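Local coordinates for protein afamin (Homo sapiens, PDB 5OKL) that carries hydrophobic molecules in body fluids, binding vitamin E and keeping lipidated Wnt proteins soluble and active, at residues N21-T26 with L137-L142. Numbering follows the deposited sequence.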
ATOM      1  N   ASN A  21      -2.456  24.738  11.624  1.00 77.83           N
ATOM      2  CA  ASN A  21      -3.293  23.570  11.305  1.00 68.58           C
ATOM      3  C   ASN A  21      -3.423  22.584  12.465  1.00 63.75           C
ATOM      4  O   ASN A  21      -3.803  21.430  12.267  1.00 61.35           O
ATOM      5  CB  ASN A  21      -2.731  22.861  10.072  1.00 66.67           C
ATOM      6  CG  ASN A  21      -2.862  23.691   8.837  1.00 64.13           C
ATOM      7  OD1 ASN A  21      -3.871  23.598   8.138  1.00 72.33           O
ATOM      8  ND2 ASN A  21      -1.872  24.534   8.578  1.00 65.53           N
ATOM      9  N   ILE A  22      -3.142  23.048  13.676  1.00 65.59           N
ATOM     10  CA  ILE A  22      -3.101  22.168  14.850  1.00 67.47           C
ATOM     11  C   ILE A  22      -4.414  21.395  15.058  1.00 67.47           C
ATOM     12  O   ILE A  22      -4.384  20.248  15.515  1.00 68.61           O
ATOM     13  CB  ILE A  22      -2.642  22.958  16.108  1.00 69.07           C
ATOM     14  CG1 ILE A  22      -2.114  22.007  17.189  1.00 70.17           C
ATOM     15  CG2 ILE A  22      -3.713  23.946  16.572  1.00 67.63           C
ATOM     16  CD1 ILE A  22      -3.154  21.466  18.126  1.00 71.47           C
ATOM     17  N   GLU A  23      -5.554  21.994  14.697  1.00 69.45           N
ATOM     18  CA  GLU A  23      -6.843  21.307  14.801  1.00 69.32           C
ATOM     19  C   GLU A  23      -6.874  20.074  13.900  1.00 65.97           C
ATOM     20  O   GLU A  23      -7.106  18.954  14.386  1.00 68.30           O
ATOM     21  CB  GLU A  23      -8.013  22.246  14.481  1.00 72.40           C
ATOM     22  CG  GLU A  23      -9.387  21.572  14.572  1.00 78.08           C
ATOM     23  CD  GLU A  23     -10.539  22.524  14.883  1.00 84.12           C
ATOM     24  OE1 GLU A  23     -10.573  23.635  14.306  1.00 88.23           O
ATOM     25  OE2 GLU A  23     -11.422  22.156  15.702  1.00 83.03           O
ATOM     26  N   TYR A  24      -6.606  20.276  12.606  1.00 63.50           N
ATOM     27  CA  TYR A  24      -6.591  19.166  11.653  1.00 63.08           C
ATOM     28  C   TYR A  24      -5.616  18.046  12.047  1.00 59.34           C
ATOM     29  O   TYR A  24      -5.950  16.864  11.962  1.00 59.49           O
ATOM     30  CB  TYR A  24      -6.242  19.654  10.255  1.00 69.50           C
ATOM     31  CG  TYR A  24      -7.183  20.663   9.633  1.00 74.57           C
ATOM     32  CD1 TYR A  24      -8.572  20.536   9.740  1.00 78.55           C
ATOM     33  CD2 TYR A  24      -6.679  21.736   8.905  1.00 78.16           C
ATOM     34  CE1 TYR A  24      -9.430  21.448   9.131  1.00 79.73           C
ATOM     35  CE2 TYR A  24      -7.525  22.658   8.296  1.00 81.77           C
ATOM     36  CZ  TYR A  24      -8.898  22.507   8.410  1.00 84.32           C
ATOM     37  OH  TYR A  24      -9.719  23.429   7.813  1.00 88.28           O
ATOM     38  N   ILE A  25      -4.423  18.436  12.477  1.00 57.85           N
ATOM     39  CA  ILE A  25      -3.364  17.500  12.850  1.00 59.07           C
ATOM     40  C   ILE A  25      -3.733  16.647  14.068  1.00 60.02           C
ATOM     41  O   ILE A  25      -3.468  15.439  14.099  1.00 60.49           O
ATOM     42  CB  ILE A  25      -2.044  18.273  13.106  1.00 63.22           C
ATOM     43  CG1 ILE A  25      -1.440  18.702  11.766  1.00 61.23           C
ATOM     44  CG2 ILE A  25      -1.040  17.454  13.919  1.00 64.91           C
ATOM     45  CD1 ILE A  25      -0.438  19.822  11.893  1.00 66.57           C
ATOM     46  N   THR A  26      -4.317  17.287  15.073  1.00 57.30           N
ATOM     47  CA  THR A  26      -4.766  16.593  16.268  1.00 56.96           C
ATOM     48  C   THR A  26      -5.838  15.558  15.943  1.00 56.38           C
ATOM     49  O   THR A  26      -5.787  14.434  16.440  1.00 58.03           O
ATOM     50  CB  THR A  26      -5.283  17.608  17.295  1.00 57.70           C
ATOM     51  OG1 THR A  26      -4.212  18.502  17.610  1.00 58.09           O
ATOM     52  CG2 THR A  26      -5.792  16.901  18.586  1.00 57.48           C
ATOM     53  N   LEU A 137     -16.918  21.005   8.177  1.00 89.29           N
ATOM     54  CA  LEU A 137     -16.922  20.045   7.064  1.00 89.60           C
ATOM     55  C   LEU A 137     -15.555  19.352   6.926  1.00 88.44           C
ATOM     56  O   LEU A 137     -15.490  18.122   6.851  1.00 79.27           O
ATOM     57  CB  LEU A 137     -17.295  20.742   5.748  1.00 91.00           C
ATOM     58  CG  LEU A 137     -17.347  19.878   4.472  1.00 95.05           C
ATOM     59  CD1 LEU A 137     -18.446  18.833   4.583  1.00 94.87           C
ATOM     60  CD2 LEU A 137     -17.519  20.726   3.219  1.00 97.13           C
ATOM     61  N   LEU A 138     -14.479  20.142   6.903  1.00 86.83           N
ATOM     62  CA  LEU A 138     -13.121  19.582   6.843  1.00 85.38           C
ATOM     63  C   LEU A 138     -12.781  18.753   8.086  1.00 81.22           C
ATOM     64  O   LEU A 138     -12.269  17.639   7.957  1.00 74.18           O
ATOM     65  CB  LEU A 138     -12.068  20.679   6.588  1.00 86.26           C
ATOM     66  CG  LEU A 138     -11.630  20.753   5.103  1.00 92.36           C
ATOM     67  CD1 LEU A 138     -12.770  20.942   4.100  1.00 93.11           C
ATOM     68  CD2 LEU A 138     -10.567  21.827   4.912  1.00 96.36           C
ATOM     69  N   ASN A 139     -13.070  19.291   9.268  1.00 77.89           N
ATOM     70  CA  ASN A 139     -12.943  18.526  10.523  1.00 76.60           C
ATOM     71  C   ASN A 139     -13.593  17.144  10.414  1.00 76.69           C
ATOM     72  O   ASN A 139     -12.968  16.141  10.751  1.00 83.97           O
ATOM     73  CB  ASN A 139     -13.559  19.286  11.710  1.00 74.22           C
ATOM     74  CG  ASN A 139     -12.589  20.268  12.356  1.00 79.19           C
ATOM     75  OD1 ASN A 139     -12.716  20.575  13.545  1.00 83.60           O
ATOM     76  ND2 ASN A 139     -11.615  20.752  11.590  1.00 73.27           N
ATOM     77  N   HIS A 140     -14.829  17.102   9.920  1.00 71.11           N
ATOM     78  CA  HIS A 140     -15.583  15.845   9.823  1.00 70.86           C
ATOM     79  C   HIS A 140     -15.030  14.911   8.756  1.00 65.53           C
ATOM     80  O   HIS A 140     -14.864  13.732   8.999  1.00 64.79           O
ATOM     81  CB  HIS A 140     -17.087  16.106   9.595  1.00 76.09           C
ATOM     82  CG  HIS A 140     -17.873  16.222  10.867  1.00 83.06           C
ATOM     83  ND1 HIS A 140     -18.148  17.433  11.468  1.00 85.96           N
ATOM     84  CD2 HIS A 140     -18.411  15.272  11.670  1.00 80.92           C
ATOM     85  CE1 HIS A 140     -18.839  17.226  12.574  1.00 84.97           C
ATOM     86  NE2 HIS A 140     -19.010  15.924  12.720  1.00 84.11           N
ATOM     87  N   PHE A 141     -14.746  15.441   7.577  1.00 64.91           N
ATOM     88  CA  PHE A 141     -14.085  14.673   6.514  1.00 62.38           C
ATOM     89  C   PHE A 141     -12.773  14.025   7.008  1.00 60.18           C
ATOM     90  O   PHE A 141     -12.578  12.811   6.855  1.00 51.54           O
ATOM     91  CB  PHE A 141     -13.838  15.572   5.306  1.00 62.11           C
ATOM     92  CG  PHE A 141     -13.112  14.891   4.181  1.00 65.77           C
ATOM     93  CD1 PHE A 141     -13.770  13.982   3.350  1.00 66.15           C
ATOM     94  CD2 PHE A 141     -11.768  15.153   3.955  1.00 65.02           C
ATOM     95  CE1 PHE A 141     -13.095  13.362   2.310  1.00 69.38           C
ATOM     96  CE2 PHE A 141     -11.080  14.533   2.923  1.00 68.48           C
ATOM     97  CZ  PHE A 141     -11.743  13.641   2.086  1.00 69.22           C
ATOM     98  N   LEU A 142     -11.910  14.831   7.630  1.00 60.05           N
ATOM     99  CA  LEU A 142     -10.603  14.351   8.121  1.00 59.67           C
ATOM    100  C   LEU A 142     -10.726  13.270   9.170  1.00 57.71           C
ATOM    101  O   LEU A 142      -9.996  12.290   9.134  1.00 58.70           O
ATOM    102  CB  LEU A 142      -9.751  15.491   8.690  1.00 62.98           C
ATOM    103  CG  LEU A 142      -8.936  16.297   7.694  1.00 63.30           C
ATOM    104  CD1 LEU A 142      -8.339  17.485   8.419  1.00 66.01           C
ATOM    105  CD2 LEU A 142      -7.861  15.460   7.046  1.00 62.60           C
TER
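Y24 does most of the work here, pushing its ring into the side of helix 136-148 among L138, N139 and L142. Its apolar contacts come from two leucines one helical turn apart. L142 meets the root of the ring, with its CD1 3.3 Å from CD1 of Y24 and also close to CB, the two side chains crossing at about a right angle. L138 takes the far end: its CB lies 3.7 Å from CE1 of Y24, while its CD2 comes to 3.4 Å from the phenolic OH. The ring gets there because CG of Y24 stands anti to its own carbonyl carbon (chi1 -61°), which swings it across to the neighbouring helix although CB itself does not point that way.

The polar part of the contact belongs to N139. Its side-chain amide faces both the Y24 ring and the E23 carboxylate across the interface, and its plane is steeply inclined to the ring, 78° away. The amide is probably modelled the wrong way round, and with it turned over the end now lying 3.0 Å from OE2 of E23 (OD1 in the model) may donate a hydrogen bond to that oxygen. E23 reaches it on an extended chain, with CG anti to the backbone N.

Beyond the pair, L158 and L157 of helix 154-169 touch Y24 and L142, respectively.

Segments 22-26 and 137-142 run nearly parallel, their axes 21° apart and 10.0 Å from each other at closest approach. Such side-by-side packing of helices distant in sequence belongs to the all-helical first albumin domain, where this contact ties helix 22-33 to helix 136-148.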